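Local atomic coordinates of transcription termination factor NusA (Planctomyces limnophilus, PDB entry 4MTN), a protein that probably takes part in both transcription termination and antitermination, binding the core of RNA polymerase and the nascent RNA. Residues E317-Q320 / Q321-Q324; D285-L288 / S289-I292; A373-I376 / V377-E381. One frame throughout, in Å; residues are numbered along the deposited sequence.

Contact 1 (E317-Q320 / Q321-Q324)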
loop_
_atom_site.group_PDB
_atom_site.type_symbol
_atom_site.label_atom_id
_atom_site.label_comp_id
_atom_site.label_asym_id
_atom_site.label_seq_id
_atom_site.Cartn_x
_atom_site.Cartn_y
_atom_site.Cartn_z
ATOM N N GLU A 317 27.298 18.534 -17.141
ATOM C CA GLU A 317 27.236 18.754 -15.702
ATOM C C GLU A 317 27.605 17.485 -14.942
ATOM O O GLU A 317 27.868 17.527 -13.741
ATOM C CB GLU A 317 25.848 19.245 -15.284
ATOM C CG GLU A 317 24.769 18.179 -15.274
ATOM C CD GLU A 317 23.389 18.761 -15.034
ATOM O OE1 GLU A 317 23.195 19.965 -15.306
ATOM O OE2 GLU A 317 22.498 18.019 -14.570
ATOM N N LEU A 318 27.623 16.356 -15.645
ATOM C CA LEU A 318 28.103 15.111 -15.059
ATOM C C LEU A 318 29.624 15.120 -14.990
ATOM O O LEU A 318 30.207 14.766 -13.967
ATOM C CB LEU A 318 27.622 13.901 -15.860
ATOM C CG LEU A 318 28.191 12.558 -15.390
ATOM C CD1 LEU A 318 27.748 12.252 -13.965
ATOM C CD2 LEU A 318 27.796 11.432 -16.334
ATOM N N ASP A 319 30.259 15.529 -16.084
ATOM C CA ASP A 319 31.714 15.632 -16.144
ATOM C C ASP A 319 32.225 16.599 -15.084
ATOM O O ASP A 319 33.277 16.383 -14.484
ATOM C CB ASP A 319 32.166 16.087 -17.534
ATOM C CG ASP A 319 31.679 15.166 -18.636
ATOM O OD1 ASP A 319 31.493 13.961 -18.367
ATOM O OD2 ASP A 319 31.482 15.650 -19.770
ATOM N N GLN A 320 31.467 17.667 -14.864
ATOM C CA GLN A 320 31.779 18.630 -13.816
ATOM C C GLN A 320 31.576 17.996 -12.445
ATOM O O GLN A 320 32.293 18.303 -11.492
ATOM C CB GLN A 320 30.910 19.880 -13.962
ATOM C CG GLN A 320 31.159 20.946 -12.908
ATOM C CD GLN A 320 30.200 22.113 -13.027
ATOM O OE1 GLN A 320 29.401 22.182 -13.961
ATOM N NE2 GLN A 320 30.275 23.040 -12.079
ATOM N N GLN A 321 30.598 17.100 -12.357
ATOM C CA GLN A 321 30.277 16.431 -11.102
ATOM C C GLN A 321 31.351 15.413 -10.732
ATOM O O GLN A 321 31.658 15.224 -9.556
ATOM C CB GLN A 321 28.913 15.745 -11.194
ATOM C CG GLN A 321 28.175 15.644 -9.872
ATOM C CD GLN A 321 27.462 16.931 -9.508
ATOM O OE1 GLN A 321 27.105 17.723 -10.380
ATOM N NE2 GLN A 321 27.251 17.146 -8.214
ATOM N N LEU A 322 31.919 14.759 -11.742
ATOM C CA LEU A 322 32.957 13.756 -11.522
ATOM C C LEU A 322 34.252 14.396 -11.031
ATOM O O LEU A 322 34.932 13.850 -10.164
ATOM C CB LEU A 322 33.224 12.963 -12.805
ATOM C CG LEU A 322 32.037 12.273 -13.485
ATOM C CD1 LEU A 322 32.478 11.578 -14.763
ATOM C CD2 LEU A 322 31.350 11.293 -12.549
ATOM N N ASP A 323 34.585 15.555 -11.592
ATOM C CA ASP A 323 35.813 16.260 -11.237
ATOM C C ASP A 323 35.776 16.779 -9.804
ATOM O O ASP A 323 36.755 16.664 -9.068
ATOM C CB ASP A 323 36.061 17.422 -12.202
ATOM C CG ASP A 323 36.385 16.957 -13.608
ATOM O OD1 ASP A 323 37.042 15.904 -13.752
ATOM O OD2 ASP A 323 35.983 17.645 -14.570
ATOM N N GLN A 324 34.641 17.351 -9.415
ATOM C CA GLN A 324 34.492 17.926 -8.083
ATOM C C GLN A 324 34.393 16.848 -7.010
ATOM O O GLN A 324 34.837 17.047 -5.880
ATOM C CB GLN A 324 33.261 18.832 -8.028
ATOM C CG GLN A 324 33.348 20.047 -8.937
ATOM C CD GLN A 324 32.092 20.896 -8.896
ATOM O OE1 GLN A 324 31.201 20.668 -8.077
ATOM N NE2 GLN A 324 32.015 21.880 -9.784
#

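Contact 2 (D285-L288 / S289-I292)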
loop_
_atom_site.group_PDB
_atom_site.type_symbol
_atom_site.label_atom_id
_atom_site.label_comp_id
_atom_site.label_asym_id
_atom_site.label_seq_id
_atom_site.Cartn_x
_atom_site.Cartn_y
_atom_site.Cartn_z
ATOM N N ASP A 285 19.989 19.204 -22.572
ATOM C CA ASP A 285 19.485 20.394 -21.886
ATOM C C ASP A 285 18.009 20.698 -22.144
ATOM O O ASP A 285 17.261 20.982 -21.209
ATOM C CB ASP A 285 20.324 21.612 -22.277
ATOM C CG ASP A 285 21.798 21.421 -21.990
ATOM O OD1 ASP A 285 22.215 21.652 -20.835
ATOM O OD2 ASP A 285 22.541 21.037 -22.919
ATOM N N ASP A 286 17.594 20.641 -23.405
ATOM C CA ASP A 286 16.220 20.981 -23.764
ATOM C C ASP A 286 15.217 19.955 -23.237
ATOM O O ASP A 286 14.039 20.262 -23.056
ATOM C CB ASP A 286 16.081 21.124 -25.283
ATOM C CG ASP A 286 16.726 19.980 -26.044
ATOM O OD1 ASP A 286 16.697 18.835 -25.548
ATOM O OD2 ASP A 286 17.262 20.228 -27.145
ATOM N N GLN A 287 15.690 18.737 -22.994
ATOM C CA GLN A 287 14.833 17.671 -22.488
ATOM C C GLN A 287 14.908 17.542 -20.967
ATOM O O GLN A 287 14.221 16.710 -20.377
ATOM C CB GLN A 287 15.204 16.337 -23.139
ATOM C CG GLN A 287 14.795 16.202 -24.598
ATOM C CD GLN A 287 13.341 15.797 -24.765
ATOM O OE1 GLN A 287 13.045 14.695 -25.227
ATOM N NE2 GLN A 287 12.429 16.689 -24.401
ATOM N N LEU A 288 15.742 18.368 -20.342
ATOM C CA LEU A 288 15.989 18.273 -18.905
ATOM C C LEU A 288 14.751 18.595 -18.071
ATOM O O LEU A 288 14.449 17.895 -17.105
ATOM C CB LEU A 288 17.137 19.204 -18.504
ATOM C CG LEU A 288 17.516 19.239 -17.021
ATOM C CD1 LEU A 288 17.993 17.873 -16.554
ATOM C CD2 LEU A 288 18.578 20.299 -16.763
ATOM N N SER A 289 14.043 19.655 -18.447
ATOM C CA SER A 289 12.855 20.083 -17.713
ATOM C C SER A 289 11.713 19.084 -17.856
ATOM O O SER A 289 10.977 18.825 -16.904
ATOM C CB SER A 289 12.401 21.465 -18.191
ATOM O OG SER A 289 11.199 21.858 -17.549
ATOM N N LEU A 290 11.571 18.525 -19.052
ATOM C CA LEU A 290 10.504 17.573 -19.328
ATOM C C LEU A 290 10.770 16.251 -18.612
ATOM O O LEU A 290 9.840 15.578 -18.161
ATOM C CB LEU A 290 10.366 17.353 -20.837
ATOM C CG LEU A 290 9.008 16.906 -21.382
ATOM C CD1 LEU A 290 8.862 17.328 -22.836
ATOM C CD2 LEU A 290 8.832 15.402 -21.251
ATOM N N ALA A 291 12.045 15.890 -18.510
ATOM C CA ALA A 291 12.449 14.654 -17.850
ATOM C C ALA A 291 12.063 14.672 -16.376
ATOM O O ALA A 291 11.505 13.704 -15.863
ATOM C CB ALA A 291 13.948 14.433 -18.005
ATOM N N ILE A 292 12.354 15.783 -15.707
ATOM C CA ILE A 292 12.066 15.933 -14.284
ATOM C C ILE A 292 10.566 15.972 -14.003
ATOM O O ILE A 292 10.063 15.218 -13.169
ATOM C CB ILE A 292 12.708 17.215 -13.718
ATOM C CG1 ILE A 292 14.231 17.170 -13.882
ATOM C CG2 ILE A 292 12.332 17.401 -12.257
ATOM C CD1 ILE A 292 14.883 15.982 -13.212
#

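Contact 3 (A373-I376 / V377-E381)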
loop_
_atom_site.group_PDB
_atom_site.type_symbol
_atom_site.label_atom_id
_atom_site.label_comp_id
_atom_site.label_asym_id
_atom_site.label_seq_id
_atom_site.Cartn_x
_atom_site.Cartn_y
_atom_site.Cartn_z
ATOM N N ALA A 373 36.776 2.213 7.679
ATOM C CA ALA A 373 35.554 2.362 6.896
ATOM C C ALA A 373 34.534 3.233 7.622
ATOM O O ALA A 373 33.911 4.105 7.018
ATOM C CB ALA A 373 34.958 1.000 6.580
ATOM N N ASP A 374 34.371 2.988 8.919
ATOM C CA ASP A 374 33.406 3.725 9.727
ATOM C C ASP A 374 33.779 5.200 9.832
ATOM O O ASP A 374 32.913 6.073 9.771
ATOM C CB ASP A 374 33.299 3.113 11.125
ATOM C CG ASP A 374 32.831 1.671 11.096
ATOM O OD1 ASP A 374 32.098 1.298 10.156
ATOM O OD2 ASP A 374 33.196 0.910 12.016
ATOM N N VAL A 375 35.073 5.465 9.990
ATOM C CA VAL A 375 35.578 6.829 10.101
ATOM C C VAL A 375 35.242 7.648 8.856
ATOM O O VAL A 375 34.774 8.784 8.959
ATOM C CB VAL A 375 37.105 6.842 10.332
ATOM C CG1 VAL A 375 37.672 8.233 10.112
ATOM C CG2 VAL A 375 37.430 6.348 11.731
ATOM N N ILE A 376 35.473 7.059 7.687
ATOM C CA ILE A 376 35.170 7.708 6.415
ATOM C C ILE A 376 33.689 8.057 6.311
ATOM O O ILE A 376 33.328 9.163 5.902
ATOM C CB ILE A 376 35.573 6.816 5.222
ATOM C CG1 ILE A 376 37.096 6.678 5.157
ATOM C CG2 ILE A 376 35.036 7.384 3.915
ATOM C CD1 ILE A 376 37.591 5.912 3.951
ATOM N N VAL A 377 32.836 7.111 6.694
ATOM C CA VAL A 377 31.394 7.321 6.684
ATOM C C VAL A 377 31.007 8.494 7.583
ATOM O O VAL A 377 30.150 9.304 7.225
ATOM C CB VAL A 377 30.639 6.050 7.131
ATOM C CG1 VAL A 377 29.149 6.325 7.270
ATOM C CG2 VAL A 377 30.883 4.918 6.145
ATOM N N GLU A 378 31.654 8.591 8.741
ATOM C CA GLU A 378 31.385 9.677 9.679
ATOM C C GLU A 378 31.782 11.033 9.098
ATOM O O GLU A 378 31.135 12.046 9.370
ATOM C CB GLU A 378 32.114 9.441 11.003
ATOM C CG GLU A 378 31.571 8.270 11.807
ATOM C CD GLU A 378 32.017 8.298 13.256
ATOM O OE1 GLU A 378 32.386 9.386 13.745
ATOM O OE2 GLU A 378 31.999 7.232 13.908
ATOM N N TYR A 379 32.848 11.049 8.302
ATOM C CA TYR A 379 33.260 12.262 7.604
ATOM C C TYR A 379 32.192 12.705 6.614
ATOM O O TYR A 379 31.845 13.884 6.544
ATOM C CB TYR A 379 34.585 12.048 6.870
ATOM C CG TYR A 379 35.810 12.355 7.698
ATOM C CD1 TYR A 379 36.271 13.658 7.833
ATOM C CD2 TYR A 379 36.512 11.342 8.334
ATOM C CE1 TYR A 379 37.394 13.943 8.585
ATOM C CE2 TYR A 379 37.634 11.617 9.086
ATOM C CZ TYR A 379 38.072 12.918 9.210
ATOM O OH TYR A 379 39.192 13.194 9.960
ATOM N N ALA A 380 31.679 11.746 5.850
ATOM C CA ALA A 380 30.663 12.025 4.844
ATOM C C ALA A 380 29.372 12.514 5.492
ATOM O O ALA A 380 28.693 13.385 4.953
ATOM C CB ALA A 380 30.401 10.788 4.000
ATOM N N GLU A 381 29.040 11.952 6.649
ATOM C CA GLU A 381 27.857 12.372 7.391
ATOM C C GLU A 381 28.000 13.815 7.863
ATOM O O GLU A 381 27.083 14.621 7.710
ATOM C CB GLU A 381 27.610 11.448 8.584
ATOM C CG GLU A 381 27.128 10.057 8.206
ATOM C CD GLU A 381 26.970 9.147 9.409
ATOM O OE1 GLU A 381 27.380 9.548 10.519
ATOM O OE2 GLU A 381 26.436 8.030 9.245
#

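Contact 1 (E317-Q320 / Q321-Q324)
Glu317-Gln320 and Gln321-Gln324 are successive turns of helix 316-330, joined by i to i+4 backbone bonds: Leu322 N donates to Leu318 O over 2.8 Å, and Asp323 N and Gln324 N reach back to Asp319 O and Gln320 O. Gln321 N is held less firmly, making two weak bonds, to Glu317 O and to Leu318 O.

Two side-chain pairs four residues apart accompany these bonds. On the inner side Leu318 and Leu322 meet through single methyls, CD1 of Leu318 lying 4.0 Å from CD2 of Leu322. They approach from different first torsions: Leu318 swings CG anti to its backbone N (chi1 174°), whereas Leu322 keeps CG anti to its carbonyl carbon (chi1 -55°), and the two chains meet at a slant. Leucine suits both positions, since Leu318 is buried against Leu280 and Leu282 of strand 278-282, and Leu322 reaches Leu349 in a loop. The second pair, Gln320 and Gln324, lies on the exposed side. Both chains are extended beyond CG and run side by side in the same direction, with their amide planes 75° apart, so the amides do not stack flat on one another. Long polar chains fit here because their methylenes run beside each other while the amides stay at the exposed surface.

Asp319 has a long, weak ion pair with Arg315, while Glu317 N bonds to Thr314 OG1 at the start of the helix. Following strand 309-313, the helix joins the sheet of what is probably the second KH domain to the helical region beyond. The chemistry is two-sided: the leucine pair makes one apolar strip, through which Leu318 packs on the sheet, and Glu317 and Asp319, in the first turn, would probably interact favourably with the helix dipole.

Contact 2 (D285-L288 / S289-I292)
Gln287 and Leu290 lie side by side along the surface of helix 285-292, their chains pointing the same way. Gln287 folds at chi2 (-82°), which carries its amide round beside the leucine, and NE2 comes within 3.9 Å of Leu290 CD1. This is plain van der Waals contact with a methyl; the polar grip of the glutamine lies at its other amide atom, OE1, which accepts a hydrogen bond from Glu266 N. Glutamine suits the place because it can bond to a loop backbone while its flank rests on a neighbour. Leu290 is largely exposed but also touches Pro264 in that loop.

Round the helix, Leu288 and Ile292 both rest on Val312 of strand 309-313. CG1 of Ile292 sits over the preceding turn, 3.3 Å from Leu288 O, the carbonyl to which Ile292 N also donates. Ala291 turns its small CB back toward the first turn, 3.3 Å from Gln287 O, while its N bonds to that same oxygen over 3.0 Å. Alanine suits this buried place, where its methyl lies among Met262, Ser265 and Val312.

Such a short amphipathic helix, following strand 278-282 and laid against a sheet, is consistent with the helix before the GXXG loop in the second KH domain of NusA.

Contact 3 (A373-I376 / V377-E381)
Val375 places CG1 anti to its backbone N (chi1 166°), and Tyr379 turns its ring back along the helix (chi1 -89°), so that valine methyl and ring edge meet one turn apart. The closest approach is 3.5 Å, from Val375 CG1 to Tyr379 CE2. The methyl lies in the plane of the ring, at its edge, so this is side-on packing and not a CH-pi contact over the face. The two side chains lie alongside each other and point the same way. The same ring edge passes Val375 O, with Tyr379 CD2 3.2 Å from that oxygen, while Tyr379 N donates to it over 3.0 Å.

That bond is one of a regular series: Val377 N, Glu378 N and Ala380 N bond to Ala373 O, Asp374 O and Ile376 O in the same way. Val377 CG2 lies beside Ala373 O of the turn before.

Both segments belong to the helix-hairpin-helix region, where helix 370-399 packs on helices 351-355 and 359-366. Ile376 is buried on Val335, Leu368 and Leu362, and Ala373 and Ala380, small enough for close helix packing, meet Met363 and Leu354 respectively. Tyr379, although exposed, touches Ile332 and Pro333; tyrosine suits a surface place with apolar neighbours, combining an apolar ring with a polar hydroxyl. On the acidic side, Asp374 OD2 and Glu378 OE2 stay 6.7 Å apart, a separation that probably softens their repulsion. Cohesion between these turns therefore comes from backbone bonds and dispersion, with the carboxylates contributing no attraction to each other.

In the fold
All three contacts join neighbouring turns of single helices, but the helices differ in setting. Contacts 1 and 2 are surface contacts whose apolar sides rest on strands 278-282 and 309-313 respectively; their centres are 19 Å apart and their nearest atoms about 5 Å, without touching. Contact 3 is partly buried, on the long helix 370-399 within the helix-hairpin-helix region, packed against helices 351-355 and 359-366 and nearby loops; its centre is 22 Å from that of contact 1 and 34 Å from that of contact 2. Contact 1 pairs leucines and glutamines, contact 2 an amide with a methyl, and contact 3 a methyl with an aromatic edge.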